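Local coordinates for protein peptidoglycan hydrolase FlgJ (Sphingomonas sp. A1, PDB 3VWO) that probably hydrolyses glycosidic bonds of peptidoglycan, serving as a flagellum-specific muramidase that opens the cell wall for assembly of the flagellar rod in the periplasm, at residues G20-F25 / G113-H118; S39-K44 / K64-R69. All blocks are in the same frame, centred on the assembly; numbering follows the deposited sequence.

Interactions 1 and 2 both lie in the C-terminal glucosaminidase domain of FlgJ, a glycosyl hydrolase 73 module of the lysozyme clan, and illustrate how such a domain ties turns to its helices and loops to its hairpin. Their centres are 28 Å apart on opposite sides of the chain's centre, and their closest atoms are about 15 Å apart. Both segments of interaction 2 fall between the two segments of interaction 1 in sequence, and helix 23-34 leads from one toward the other. Interaction 1 belongs to the helical part, whereas interaction 2 backs the hairpin, where the Ile41 side chain lies about 9 Å from a bound HEPES buffer molecule.

Interaction 1: G20-F25 / G113-H118; sequences GVPAHF and GKTDGH
Gly20, the C-prime residue of a Schellman motif that ends helix 2-19, meets Gly113 where the turn between helices 2-19 and 23-34 packs on the loop that leads into helix 117-127. Gly20 O receives a CH···O contact from Gly113 CA at 3.4 Å, and both glycines have positive phi. No conventional hydrogen bond joins the two segments; the rest is mostly side chain against backbone. Val21 brings CG1 to 3.3 Å from Lys114 O; chi1 -58° sets this methyl anti to the carbonyl carbon and beside the backbone N, which points it at the loop carbonyl. Pro22 CD is held between the Phe25 ring and the loop: it sits 3.7 Å above the plane of that ring, over its centre, with Thr115 CA on the loop side at 4.0 Å. The far end of the ring slots obliquely among the loop peptides, with Phe25 CZ 3.4 Å from Thr115 O and CE2 3.5 Å from Lys114 O. At its edge, in plane, comes Asp116 N. A serine in place of Phe25 would probably open a gap beside Pro22 and deprive the loop at Thr115 to Gly117 of its apolar backing. Asp116 N-caps helix 117-127, its OD2 accepting from Ala119 N. Phe25 also meets Phe120 of that helix, with planes about 45° apart, and Ile143 of helix 135-143. A backbone bond between Gly113 and Leu19 ties the loop to the end of helix 2-19.

Interaction 2: S39-K44 / K64-R69; sequences SQIRNK and KVVEAR
Ile41 overlaps the apolar side of strand 65-74, its side chain sliding past that of Val66 in the opposite direction. Ile41 CG2 lies between Val66 CG1, at 3.9 Å, and Ala68 CB, at 4.0 Å, while CD1, at the end of the longer branch, also reaches Ala68 CB; Val66 and Ala68 are alternate residues on one side of the strand. The loop does not pair with the strand: the end-to-end directions of 41-44 and 65-68 are 99° apart, and side chains make most of the join. Val66 is the buried centre of the contact. Its CG1 is anti to the backbone N (chi1 176°), which carries this methyl in among the loop residues, 3.5 Å from Arg42 O and 3.6 Å from Lys44 CE. The other methyl, CG2, faces the carboxamide of Asn43, whose CG stands 3.7 Å away, the two side chains crossing at about a right angle. Lys44 bends at each torsion beyond chi1, and this folded course brings CE against Val66 CG1. Lys44 NZ comes 3.4 Å from Glu67 N, but both are donors and no bond forms. Glu67 OE1 is 5.6 Å from Lys44 NZ; the carboxylate instead forms a salt bridge through OE2 with Arg84 of the neighbouring strand. On the hairpin, Val66 and Ala68 are backbone-bonded to Phe85 and Glu83 of strand 77-86, and Ile41 also touches Phe85. Ile41 O is held from the loop side by Ser49 OG. With no hydrogen bond or salt bridge crossing between the segments, the loop is joined to the hairpin by van der Waals contacts of Val66, Ala68 and Ile41 carbons, with a carbonyl, a carboxamide and a lysine methylene against the Val66 methyls; the nearby opposite charges of Lys44 and Glu67 would probably add at most a modest long-range attraction.

Interaction 1: G20-F25 / G113-H118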
loop_
_atom_site.group_PDB
_atom_site.type_symbol
_atom_site.label_atom_id
_atom_site.label_comp_id
_atom_site.label_asym_id
_atom_site.label_seq_id
_atom_site.Cartn_x
_atom_site.Cartn_y
_atom_site.Cartn_z
ATOM N N GLY A 20 10.195 -5.565 9.597
ATOM C CA GLY A 20 10.964 -4.796 10.568
ATOM C C GLY A 20 10.641 -3.307 10.585
ATOM O O GLY A 20 11.481 -2.474 10.935
ATOM N N VAL A 21 9.411 -2.968 10.210
ATOM C CA VAL A 21 8.956 -1.584 10.204
ATOM C C VAL A 21 7.750 -1.451 11.132
ATOM O O VAL A 21 7.058 -2.434 11.383
ATOM C CB VAL A 21 8.561 -1.127 8.772
ATOM C CG1 VAL A 21 9.742 -1.289 7.820
ATOM C CG2 VAL A 21 7.361 -1.915 8.267
ATOM N N PRO A 22 7.511 -0.243 11.669
ATOM C CA PRO A 22 6.341 -0.022 12.527
ATOM C C PRO A 22 5.053 -0.253 11.749
ATOM O O PRO A 22 4.995 0.070 10.562
ATOM C CB PRO A 22 6.465 1.454 12.907
ATOM C CG PRO A 22 7.942 1.732 12.817
ATOM C CD PRO A 22 8.399 0.933 11.638
ATOM N N ALA A 23 4.048 -0.817 12.412
ATOM C CA ALA A 23 2.776 -1.148 11.767
ATOM C C ALA A 23 2.138 0.070 11.115
ATOM O O ALA A 23 1.552 -0.020 10.026
ATOM C CB ALA A 23 1.822 -1.762 12.780
ATOM N N HIS A 24 2.261 1.219 11.765
ATOM C CA HIS A 24 1.560 2.399 11.264
ATOM C C HIS A 24 2.154 2.921 9.956
ATOM O O HIS A 24 1.507 3.682 9.252
ATOM C CB HIS A 24 1.451 3.498 12.331
ATOM C CG HIS A 24 2.735 4.202 12.630
ATOM N ND1 HIS A 24 3.752 3.627 13.362
ATOM C CD2 HIS A 24 3.155 5.455 12.326
ATOM C CE1 HIS A 24 4.750 4.485 13.480
ATOM N NE2 HIS A 24 4.412 5.604 12.864
ATOM N N PHE A 25 3.366 2.482 9.612
ATOM C CA PHE A 25 3.948 2.829 8.318
ATOM C C PHE A 25 3.140 2.172 7.218
ATOM O O PHE A 25 2.888 2.771 6.172
ATOM C CB PHE A 25 5.389 2.324 8.190
ATOM C CG PHE A 25 6.411 3.158 8.928
ATOM C CD1 PHE A 25 6.041 4.024 9.942
ATOM C CD2 PHE A 25 7.750 3.076 8.578
ATOM C CE1 PHE A 25 7.001 4.786 10.616
ATOM C CE2 PHE A 25 8.714 3.832 9.245
ATOM C CZ PHE A 25 8.336 4.688 10.262
ATOM N N GLY A 113 13.367 -2.809 7.750
ATOM C CA GLY A 113 14.123 -2.291 8.877
ATOM C C GLY A 113 14.103 -0.781 9.005
ATOM O O GLY A 113 14.576 -0.248 10.002
ATOM N N LYS A 114 13.565 -0.075 8.012
ATOM C CA LYS A 114 13.492 1.381 8.118
ATOM C C LYS A 114 12.401 1.783 9.114
ATOM O O LYS A 114 11.231 1.400 8.970
ATOM C CB LYS A 114 13.263 2.036 6.744
ATOM C CG LYS A 114 14.427 1.886 5.764
ATOM C CD LYS A 114 15.672 2.666 6.234
ATOM C CE LYS A 114 16.746 2.700 5.160
ATOM N NZ LYS A 114 17.350 1.361 4.911
ATOM N N THR A 115 12.786 2.550 10.130
ATOM C CA THR A 115 11.862 2.906 11.207
ATOM C C THR A 115 11.680 4.415 11.300
ATOM O O THR A 115 11.089 4.917 12.250
ATOM C CB THR A 115 12.330 2.380 12.572
ATOM O OG1 THR A 115 13.634 2.906 12.863
ATOM C CG2 THR A 115 12.375 0.856 12.574
ATOM N N ASP A 116 12.224 5.120 10.318
ATOM C CA ASP A 116 11.952 6.534 10.122
ATOM C C ASP A 116 11.069 6.674 8.887
ATOM O O ASP A 116 11.343 6.058 7.860
ATOM C CB ASP A 116 13.257 7.299 9.923
ATOM C CG ASP A 116 13.029 8.742 9.518
ATOM O OD1 ASP A 116 12.688 9.557 10.396
ATOM O OD2 ASP A 116 13.201 9.059 8.324
ATOM N N GLY A 117 10.017 7.482 9.000
ATOM C CA GLY A 117 9.010 7.607 7.958
ATOM C C GLY A 117 9.543 8.102 6.630
ATOM O O GLY A 117 9.210 7.552 5.583
ATOM N N HIS A 118 10.368 9.147 6.671
ATOM C CA HIS A 118 11.022 9.651 5.468
ATOM C C HIS A 118 11.957 8.621 4.849
ATOM O O HIS A 118 11.985 8.458 3.635
ATOM C CB HIS A 118 11.810 10.934 5.766
ATOM C CG HIS A 118 10.978 12.179 5.738
ATOM N ND1 HIS A 118 10.522 12.795 6.883
ATOM C CD2 HIS A 118 10.520 12.921 4.702
ATOM C CE1 HIS A 118 9.817 13.864 6.554
ATOM N NE2 HIS A 118 9.798 13.962 5.238
#

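Interaction 2: S39-K44 / K64-R69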
loop_
_atom_site.group_PDB
_atom_site.type_symbol
_atom_site.label_atom_id
_atom_site.label_comp_id
_atom_site.label_asym_id
_atom_site.label_seq_id
_atom_site.Cartn_x
_atom_site.Cartn_y
_atom_site.Cartn_z
ATOM N N SER A 39 -11.107 4.879 -1.755
ATOM C CA SER A 39 -10.827 4.566 -3.154
ATOM C C SER A 39 -10.178 3.196 -3.332
ATOM O O SER A 39 -9.413 2.975 -4.269
ATOM C CB SER A 39 -9.943 5.640 -3.786
ATOM O OG SER A 39 -10.546 6.916 -3.675
ATOM N N GLN A 40 -10.476 2.274 -2.431
ATOM C CA GLN A 40 -9.953 0.929 -2.592
ATOM C C GLN A 40 -10.644 0.242 -3.770
ATOM O O GLN A 40 -11.860 0.385 -3.978
ATOM C CB GLN A 40 -10.087 0.120 -1.303
ATOM C CG GLN A 40 -11.336 -0.720 -1.199
ATOM C CD GLN A 40 -11.120 -1.940 -0.326
ATOM O OE1 GLN A 40 -10.716 -2.999 -0.807
ATOM N NE2 GLN A 40 -11.387 -1.796 0.964
ATOM N N ILE A 41 -9.854 -0.467 -4.568
ATOM C CA ILE A 41 -10.380 -1.132 -5.752
ATOM C C ILE A 41 -11.442 -2.144 -5.341
ATOM O O ILE A 41 -11.273 -2.883 -4.370
ATOM C CB ILE A 41 -9.244 -1.810 -6.553
ATOM C CG1 ILE A 41 -8.408 -0.750 -7.272
ATOM C CG2 ILE A 41 -9.793 -2.816 -7.543
ATOM C CD1 ILE A 41 -7.137 -1.295 -7.894
ATOM N N ARG A 42 -12.558 -2.144 -6.059
ATOM C CA ARG A 42 -13.636 -3.071 -5.775
ATOM C C ARG A 42 -14.007 -3.843 -7.029
ATOM O O ARG A 42 -13.801 -3.361 -8.144
ATOM C CB ARG A 42 -14.859 -2.322 -5.238
ATOM C CG ARG A 42 -14.643 -1.739 -3.847
ATOM C CD ARG A 42 -15.872 -1.009 -3.340
ATOM N NE ARG A 42 -15.604 -0.369 -2.056
ATOM C CZ ARG A 42 -15.861 -0.923 -0.877
ATOM N NH1 ARG A 42 -15.575 -0.266 0.239
ATOM N NH2 ARG A 42 -16.408 -2.131 -0.814
ATOM N N ASN A 43 -14.540 -5.044 -6.837
ATOM C CA ASN A 43 -15.091 -5.827 -7.940
ATOM C C ASN A 43 -16.223 -5.096 -8.659
ATOM O O ASN A 43 -16.620 -3.989 -8.275
ATOM C CB ASN A 43 -15.596 -7.188 -7.448
ATOM C CG ASN A 43 -14.471 -8.124 -7.046
ATOM O OD1 ASN A 43 -14.050 -8.150 -5.888
ATOM N ND2 ASN A 43 -13.985 -8.907 -8.005
ATOM N N LYS A 44 -16.742 -5.729 -9.702
ATOM C CA LYS A 44 -17.794 -5.129 -10.512
ATOM C C LYS A 44 -19.050 -4.962 -9.662
ATOM O O LYS A 44 -19.797 -3.997 -9.822
ATOM C CB LYS A 44 -18.074 -5.995 -11.744
ATOM C CG LYS A 44 -16.834 -6.688 -12.325
ATOM C CD LYS A 44 -15.719 -5.703 -12.669
ATOM C CE LYS A 44 -14.394 -6.122 -12.036
ATOM N NZ LYS A 44 -13.454 -6.773 -12.996
ATOM N N LYS A 64 -7.738 -14.608 -7.714
ATOM C CA LYS A 64 -8.705 -13.571 -8.023
ATOM C C LYS A 64 -8.057 -12.303 -8.552
ATOM O O LYS A 64 -6.977 -11.913 -8.112
ATOM C CB LYS A 64 -9.571 -13.290 -6.800
ATOM C CG LYS A 64 -10.695 -14.302 -6.661
ATOM C CD LYS A 64 -11.411 -14.186 -5.339
ATOM C CE LYS A 64 -10.708 -15.007 -4.288
ATOM N NZ LYS A 64 -11.610 -15.291 -3.135
ATOM N N VAL A 65 -8.722 -11.683 -9.522
ATOM C CA VAL A 65 -8.256 -10.439 -10.106
ATOM C C VAL A 65 -9.428 -9.503 -10.312
ATOM O O VAL A 65 -10.582 -9.930 -10.335
ATOM C CB VAL A 65 -7.570 -10.658 -11.468
ATOM C CG1 VAL A 65 -6.269 -11.407 -11.297
ATOM C CG2 VAL A 65 -8.495 -11.407 -12.420
ATOM N N VAL A 66 -9.122 -8.220 -10.453
ATOM C CA VAL A 66 -10.119 -7.219 -10.799
ATOM C C VAL A 66 -9.489 -6.290 -11.823
ATOM O O VAL A 66 -8.389 -5.788 -11.614
ATOM C CB VAL A 66 -10.553 -6.394 -9.568
ATOM C CG1 VAL A 66 -11.514 -5.290 -9.977
ATOM C CG2 VAL A 66 -11.194 -7.283 -8.518
ATOM N N GLU A 67 -10.160 -6.086 -12.947
ATOM C CA GLU A 67 -9.714 -5.073 -13.890
ATOM C C GLU A 67 -10.108 -3.720 -13.323
ATOM O O GLU A 67 -11.258 -3.514 -12.945
ATOM C CB GLU A 67 -10.366 -5.266 -15.264
ATOM C CG GLU A 67 -9.583 -6.152 -16.217
ATOM C CD GLU A 67 -9.970 -5.925 -17.672
ATOM O OE1 GLU A 67 -11.120 -5.509 -17.926
ATOM O OE2 GLU A 67 -9.118 -6.151 -18.559
ATOM N N ALA A 68 -9.156 -2.800 -13.251
ATOM C CA ALA A 68 -9.440 -1.485 -12.697
ATOM C C ALA A 68 -8.664 -0.396 -13.419
ATOM O O ALA A 68 -7.565 -0.623 -13.919
ATOM C CB ALA A 68 -9.142 -1.449 -11.195
ATOM N N ARG A 69 -9.269 0.782 -13.483
ATOM C CA ARG A 69 -8.632 1.954 -14.045
ATOM C C ARG A 69 -7.459 2.311 -13.152
ATOM O O ARG A 69 -7.553 2.201 -11.930
ATOM C CB ARG A 69 -9.643 3.106 -14.073
ATOM C CG ARG A 69 -9.045 4.487 -14.209
ATOM C CD ARG A 69 -10.107 5.563 -13.982
ATOM N NE ARG A 69 -9.530 6.906 -14.014
ATOM C CZ ARG A 69 -8.913 7.480 -12.987
ATOM N NH1 ARG A 69 -8.786 6.835 -11.834
ATOM N NH2 ARG A 69 -8.412 8.701 -13.113
#